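Local coordinates for protein lytic chitin monooxygenase (Enterococcus faecalis, PDB 4A02) that cleaves the glycosidic bonds of crystalline chitin oxidatively at a copper centre, working in synergy with a chitinase, at residues 86-91 and 146-151; 79-84 and 125-130. All coordinates share one frame; numbering follows the deposited sequence.

How the contacts relate
Contacts 1 and 2 each pair two antiparallel strands, but in different sheets: contact 1 joins strands 88-96 and 142-150 of the larger mixed sheet, contact 2 joins strands 74-82 and 127-134 of the three-stranded one. The sheets face each other, and the two contacts meet in an aromatic layer where Trp80 packs on both Trp91 and Trp148. Contact 1 is the more buried, held by stacked indoles and a beta bulge, and it carries the copper ligand His86. Contact 2 has a regular register and two unlike faces: one, with Trp80, Leu82 and Val128, turns inward, while Thr79, Asn81, Val127 and Lys129 form a more polar outer side.

Contact 1. Residues 86-91 and 146-151; sequences HRTASW and AVWGIG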
loop_
_atom_site.group_PDB
_atom_site.type_symbol
_atom_site.label_atom_id
_atom_site.label_comp_id
_atom_site.label_asym_id
_atom_site.label_seq_id
_atom_site.Cartn_x
_atom_site.Cartn_y
_atom_site.Cartn_z
ATOM N N HIS A 86 -1.154 -16.385 -5.548
ATOM C CA HIS A 86 -0.576 -16.587 -6.879
ATOM C C HIS A 86 0.916 -16.689 -6.811
ATOM O O HIS A 86 1.484 -16.054 -5.950
ATOM C CB HIS A 86 -0.764 -15.374 -7.788
ATOM C CG HIS A 86 -2.109 -15.381 -8.339
ATOM N ND1 HIS A 86 -2.379 -15.590 -9.672
ATOM C CD2 HIS A 86 -3.312 -15.265 -7.724
ATOM C CE1 HIS A 86 -3.716 -15.554 -9.838
ATOM N NE2 HIS A 86 -4.278 -15.369 -8.668
ATOM N N ARG A 87 1.459 -17.442 -7.767
ATOM C CA ARG A 87 2.895 -17.361 -8.014
ATOM C C ARG A 87 3.226 -15.872 -8.106
ATOM O O ARG A 87 2.446 -15.135 -8.722
ATOM C CB ARG A 87 3.251 -18.091 -9.348
ATOM C CG ARG A 87 3.028 -19.574 -9.319
ATOM C CD ARG A 87 3.610 -20.419 -10.429
ATOM N NE ARG A 87 3.529 -21.800 -9.887
ATOM C CZ ARG A 87 4.362 -22.465 -9.118
ATOM N NH1 ARG A 87 5.521 -21.984 -8.687
ATOM N NH2 ARG A 87 4.035 -23.700 -8.756
ATOM N N THR A 88 4.332 -15.521 -7.480
ATOM C CA THR A 88 4.705 -14.129 -7.318
ATOM C C THR A 88 6.015 -13.779 -8.030
ATOM O O THR A 88 7.016 -14.481 -7.877
ATOM C CB THR A 88 4.822 -13.834 -5.836
ATOM O OG1 THR A 88 3.516 -13.977 -5.254
ATOM C CG2 THR A 88 5.249 -12.402 -5.581
ATOM N N ALA A 89 6.003 -12.671 -8.762
ATOM C CA ALA A 89 7.208 -12.117 -9.384
ATOM C C ALA A 89 7.998 -11.249 -8.419
ATOM O O ALA A 89 9.233 -11.351 -8.398
ATOM C CB ALA A 89 6.869 -11.298 -10.617
ATOM N N SER A 90 7.362 -10.383 -7.645
ATOM C CA SER A 90 8.046 -9.341 -6.960
ATOM C C SER A 90 7.210 -8.705 -5.908
ATOM O O SER A 90 5.990 -8.740 -5.933
ATOM C CB SER A 90 8.424 -8.246 -7.984
ATOM O OG SER A 90 7.278 -7.817 -8.678
ATOM N N TRP A 91 7.906 -8.042 -4.963
ATOM C CA TRP A 91 7.286 -7.178 -3.939
ATOM C C TRP A 91 8.127 -5.925 -3.918
ATOM O O TRP A 91 9.342 -5.980 -3.671
ATOM C CB TRP A 91 7.284 -7.827 -2.575
ATOM C CG TRP A 91 6.809 -9.260 -2.496
ATOM C CD1 TRP A 91 7.529 -10.415 -2.750
ATOM C CD2 TRP A 91 5.490 -9.679 -2.126
ATOM N NE1 TRP A 91 6.750 -11.501 -2.547
ATOM C CE2 TRP A 91 5.477 -11.072 -2.163
ATOM C CE3 TRP A 91 4.339 -9.005 -1.767
ATOM C CZ2 TRP A 91 4.334 -11.810 -1.859
ATOM C CZ3 TRP A 91 3.217 -9.727 -1.444
ATOM C CH2 TRP A 91 3.195 -11.128 -1.478
ATOM N N ALA A 146 3.045 -0.155 -1.344
ATOM C CA ALA A 146 3.468 -1.553 -1.434
ATOM C C ALA A 146 2.834 -2.168 -2.672
ATOM O O ALA A 146 1.645 -2.008 -2.907
ATOM C CB ALA A 146 3.024 -2.283 -0.190
ATOM N N VAL A 147 3.649 -2.888 -3.455
ATOM C CA VAL A 147 3.209 -3.392 -4.753
ATOM C C VAL A 147 3.568 -4.855 -4.888
ATOM O O VAL A 147 4.753 -5.233 -4.925
ATOM C CB VAL A 147 3.888 -2.590 -5.895
ATOM C CG1 VAL A 147 3.317 -3.067 -7.240
ATOM C CG2 VAL A 147 3.678 -1.109 -5.714
ATOM N N TRP A 148 2.547 -5.708 -4.967
ATOM C CA TRP A 148 2.695 -7.155 -5.113
ATOM C C TRP A 148 2.550 -7.498 -6.602
ATOM O O TRP A 148 1.478 -7.383 -7.171
ATOM C CB TRP A 148 1.636 -7.850 -4.299
ATOM C CG TRP A 148 1.587 -9.335 -4.465
ATOM C CD1 TRP A 148 2.621 -10.196 -4.728
ATOM C CD2 TRP A 148 0.430 -10.156 -4.332
ATOM N NE1 TRP A 148 2.168 -11.467 -4.788
ATOM C CE2 TRP A 148 0.816 -11.479 -4.552
ATOM C CE3 TRP A 148 -0.928 -9.904 -4.089
ATOM C CZ2 TRP A 148 -0.086 -12.544 -4.514
ATOM C CZ3 TRP A 148 -1.803 -10.949 -4.046
ATOM C CH2 TRP A 148 -1.380 -12.262 -4.281
ATOM N N GLY A 149 3.683 -7.855 -7.231
ATOM C CA GLY A 149 3.699 -8.156 -8.658
ATOM C C GLY A 149 3.425 -9.628 -8.906
ATOM O O GLY A 149 4.170 -10.488 -8.446
ATOM N N ILE A 150 2.366 -9.919 -9.632
ATOM C CA ILE A 150 1.910 -11.301 -9.820
ATOM C C ILE A 150 2.782 -12.013 -10.853
ATOM O O ILE A 150 3.187 -11.451 -11.870
ATOM C CB ILE A 150 0.428 -11.295 -10.197
ATOM C CG1 ILE A 150 -0.393 -10.565 -9.116
ATOM C CG2 ILE A 150 -0.120 -12.695 -10.422
ATOM C CD1 ILE A 150 -0.282 -11.156 -7.764
ATOM N N GLY A 151 3.095 -13.290 -10.575
ATOM C CA GLY A 151 3.966 -14.018 -11.469
ATOM C C GLY A 151 3.378 -14.543 -12.739
ATOM O O GLY A 151 4.082 -14.813 -13.692
HETATM O O HOH W 1 6.071 -5.614 -7.518
#
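Trp91 and Trp148 run alongside each other, their indoles stacked with an offset: the six-membered ring of Trp91 sits over the five-membered ring of Trp148, centroids 4.0 Å apart and planes at 8°. Turned by chi1 of 174° and chi2 of 32°, the Trp148 indole aims NE1 at Thr88 and donates to its OG1, which lies in the ring plane 2.9 Å from NE1. Thr88 OG1 both accepts this almost straight bond and donates one to His86 O, which fixes the hydroxyl's direction. The other face of Trp148 is covered by CD1 of Ile150, whose CG2 approaches His86 ND1 obliquely at 3.7 Å. A classic beta bulge sets Ala89 and Ser90 opposite the single residue Gly149, whose O accepts from Ala89 N (2.9 Å) and Ser90 N (3.3 Å) on the same face of its carbonyl plane. A water links Ser90 OG to Val147 O. His86 binds copper together with His1, and its ND1 is hydrogen-bonded to Asp152, just beyond the paired strands. Strand 88-96 is flanked by strand 111-120 and strand 142-150 by strand 155-165, whose Phe157 meets Trp148; Trp80 of the facing sheet packs against Trp91.

Contact 2. Residues 79-84 and 125-130; sequences TWNLTA and NKVVKQ
Trp80 and Val128 form the central hydrogen-bonded pair of this antiparallel ladder. Trp80 N gives its hydrogen to Val128 O at 2.8 Å, and Val128 N returns one to Trp80 O at 3.0 Å. Two residues on, Leu82 N donates to Lys126 O at 2.8 Å. Trp80 O has a second donor: the Asn81 amide folds back so that ND2 reaches it at 3.0 Å, from above the carbonyl plane and on the face opposite Val128 N. This bond holds the amide beside Val127, with CG2 of that valine 3.9 Å from Asn81 ND2.

Weaker CA-H...O contacts fill in between the main bonds, the shortest running from Thr79 CA to Val128 O at 3.2 Å.

The van der Waals contacts divide between the two faces. On the outer one, the Thr79 methyl CG2 meets Val127 CG1 at 3.6 Å, the two side chains crossing at a slant, while Thr79 OG1 touches CG and CB of Lys129. On the inner one, a chi1 of -49° swings the Leu82 branch across toward the second strand, where CD1 comes 4.0 Å from Val128 CG2 and also lies beside Asn125 O. Trp80 extends deeper, where its NE1 is hydrogen-bonded to Tyr93 OH and its side chain touches Ala146 of strand 142-150.

Strand 2-6 pairs along the other edge of 74-82, completing a three-stranded antiparallel sheet whose inner face packs on the larger sheet. This is the distorted beta-sandwich, of fibronectin type III-like or immunoglobulin-like form, on which AA10 lytic polysaccharide monooxygenases are built.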
loop_
_atom_site.group_PDB
_atom_site.type_symbol
_atom_site.label_atom_id
_atom_site.label_comp_id
_atom_site.label_asym_id
_atom_site.label_seq_id
_atom_site.Cartn_x
_atom_site.Cartn_y
_atom_site.Cartn_z
ATOM N N THR A 79 3.198 -7.110 6.729
ATOM C CA THR A 79 2.485 -8.363 6.505
ATOM C C THR A 79 1.364 -8.175 5.503
ATOM O O THR A 79 0.517 -7.284 5.697
ATOM C CB THR A 79 1.925 -8.914 7.805
ATOM O OG1 THR A 79 2.989 -9.168 8.709
ATOM C CG2 THR A 79 1.176 -10.253 7.636
ATOM N N TRP A 80 1.347 -9.016 4.492
ATOM C CA TRP A 80 0.233 -9.145 3.566
ATOM C C TRP A 80 -0.693 -10.281 4.005
ATOM O O TRP A 80 -0.245 -11.289 4.549
ATOM C CB TRP A 80 0.670 -9.410 2.141
ATOM C CG TRP A 80 1.403 -8.325 1.445
ATOM C CD1 TRP A 80 2.684 -7.909 1.657
ATOM C CD2 TRP A 80 0.901 -7.519 0.358
ATOM N NE1 TRP A 80 3.011 -6.888 0.786
ATOM C CE2 TRP A 80 1.927 -6.644 -0.027
ATOM C CE3 TRP A 80 -0.332 -7.466 -0.314
ATOM C CZ2 TRP A 80 1.766 -5.733 -1.067
ATOM C CZ3 TRP A 80 -0.501 -6.566 -1.334
ATOM C CH2 TRP A 80 0.547 -5.689 -1.711
ATOM N N ASN A 81 -1.986 -10.129 3.708
ATOM C CA ASN A 81 -2.935 -11.215 3.778
ATOM C C ASN A 81 -3.499 -11.408 2.377
ATOM O O ASN A 81 -3.991 -10.452 1.768
ATOM C CB ASN A 81 -4.064 -10.953 4.760
ATOM C CG ASN A 81 -3.716 -10.926 6.221
ATOM O OD1 ASN A 81 -4.606 -10.645 7.068
ATOM N ND2 ASN A 81 -2.484 -11.244 6.602
ATOM N N LEU A 82 -3.381 -12.637 1.870
ATOM C CA LEU A 82 -3.768 -12.944 0.497
ATOM C C LEU A 82 -5.029 -13.734 0.497
ATOM O O LEU A 82 -5.091 -14.755 1.203
ATOM C CB LEU A 82 -2.633 -13.705 -0.199
ATOM C CG LEU A 82 -1.260 -13.089 -0.069
ATOM C CD1 LEU A 82 -0.246 -13.906 -0.880
ATOM C CD2 LEU A 82 -1.230 -11.629 -0.522
ATOM N N THR A 83 -5.979 -13.271 -0.293
ATOM C CA THR A 83 -7.229 -13.943 -0.451
ATOM C C THR A 83 -7.108 -14.974 -1.573
ATOM O O THR A 83 -7.891 -15.923 -1.535
ATOM C CB THR A 83 -8.401 -12.991 -0.754
ATOM O OG1 THR A 83 -8.140 -12.189 -1.920
ATOM C CG2 THR A 83 -8.659 -12.071 0.398
ATOM N N ALA A 84 -6.202 -14.780 -2.575
ATOM C CA ALA A 84 -5.936 -15.776 -3.572
ATOM C C ALA A 84 -4.406 -15.801 -3.745
ATOM O O ALA A 84 -3.845 -14.795 -4.168
ATOM C CB ALA A 84 -6.694 -15.446 -4.845
ATOM N N ASN A 125 2.490 -18.147 1.037
ATOM C CA ASN A 125 1.444 -18.482 2.009
ATOM C C ASN A 125 0.375 -17.381 2.026
ATOM O O ASN A 125 0.590 -16.277 1.541
ATOM C CB ASN A 125 2.115 -18.586 3.372
ATOM C CG ASN A 125 2.951 -19.840 3.473
ATOM O OD1 ASN A 125 2.777 -20.857 2.813
ATOM N ND2 ASN A 125 3.904 -19.721 4.367
ATOM N N LYS A 126 -0.740 -17.644 2.686
ATOM C CA LYS A 126 -1.796 -16.675 2.809
ATOM C C LYS A 126 -1.374 -15.487 3.679
ATOM O O LYS A 126 -1.965 -14.439 3.530
ATOM C CB LYS A 126 -3.063 -17.294 3.399
ATOM C CG LYS A 126 -3.764 -18.251 2.427
ATOM C CD LYS A 126 -5.059 -18.714 3.083
ATOM C CE LYS A 126 -4.892 -20.046 3.814
ATOM N NZ LYS A 126 -5.894 -21.123 3.511
ATOM N N VAL A 127 -0.442 -15.670 4.578
ATOM C CA VAL A 127 0.146 -14.616 5.357
ATOM C C VAL A 127 1.626 -14.488 4.957
ATOM O O VAL A 127 2.381 -15.460 5.044
ATOM C CB VAL A 127 0.019 -14.869 6.871
ATOM C CG1 VAL A 127 0.702 -13.791 7.659
ATOM C CG2 VAL A 127 -1.418 -14.969 7.239
ATOM N N VAL A 128 2.025 -13.322 4.459
ATOM C CA VAL A 128 3.378 -13.092 3.989
ATOM C C VAL A 128 3.997 -11.962 4.807
ATOM O O VAL A 128 3.486 -10.869 4.797
ATOM C CB VAL A 128 3.409 -12.659 2.488
ATOM C CG1 VAL A 128 4.851 -12.403 2.064
ATOM C CG2 VAL A 128 2.842 -13.727 1.611
ATOM N N LYS A 129 5.052 -12.253 5.500
ATOM C CA LYS A 129 5.740 -11.277 6.397
ATOM C C LYS A 129 7.096 -10.971 5.782
ATOM O O LYS A 129 7.878 -11.882 5.471
ATOM C CB LYS A 129 5.955 -11.687 7.891
ATOM C CG LYS A 129 6.568 -10.558 8.849
ATOM C CD LYS A 129 6.585 -10.922 10.297
ATOM C CE LYS A 129 7.901 -11.670 10.574
ATOM N NZ LYS A 129 7.687 -12.638 11.682
ATOM N N GLN A 130 7.374 -9.692 5.602
ATOM C CA GLN A 130 8.617 -9.176 5.046
ATOM C C GLN A 130 9.106 -8.069 5.909
ATOM O O GLN A 130 8.379 -7.564 6.742
ATOM C CB GLN A 130 8.412 -8.676 3.643
ATOM C CG GLN A 130 7.923 -9.798 2.754
ATOM C CD GLN A 130 7.656 -9.368 1.337
ATOM O OE1 GLN A 130 7.340 -8.226 1.002
ATOM N NE2 GLN A 130 7.752 -10.332 0.453
#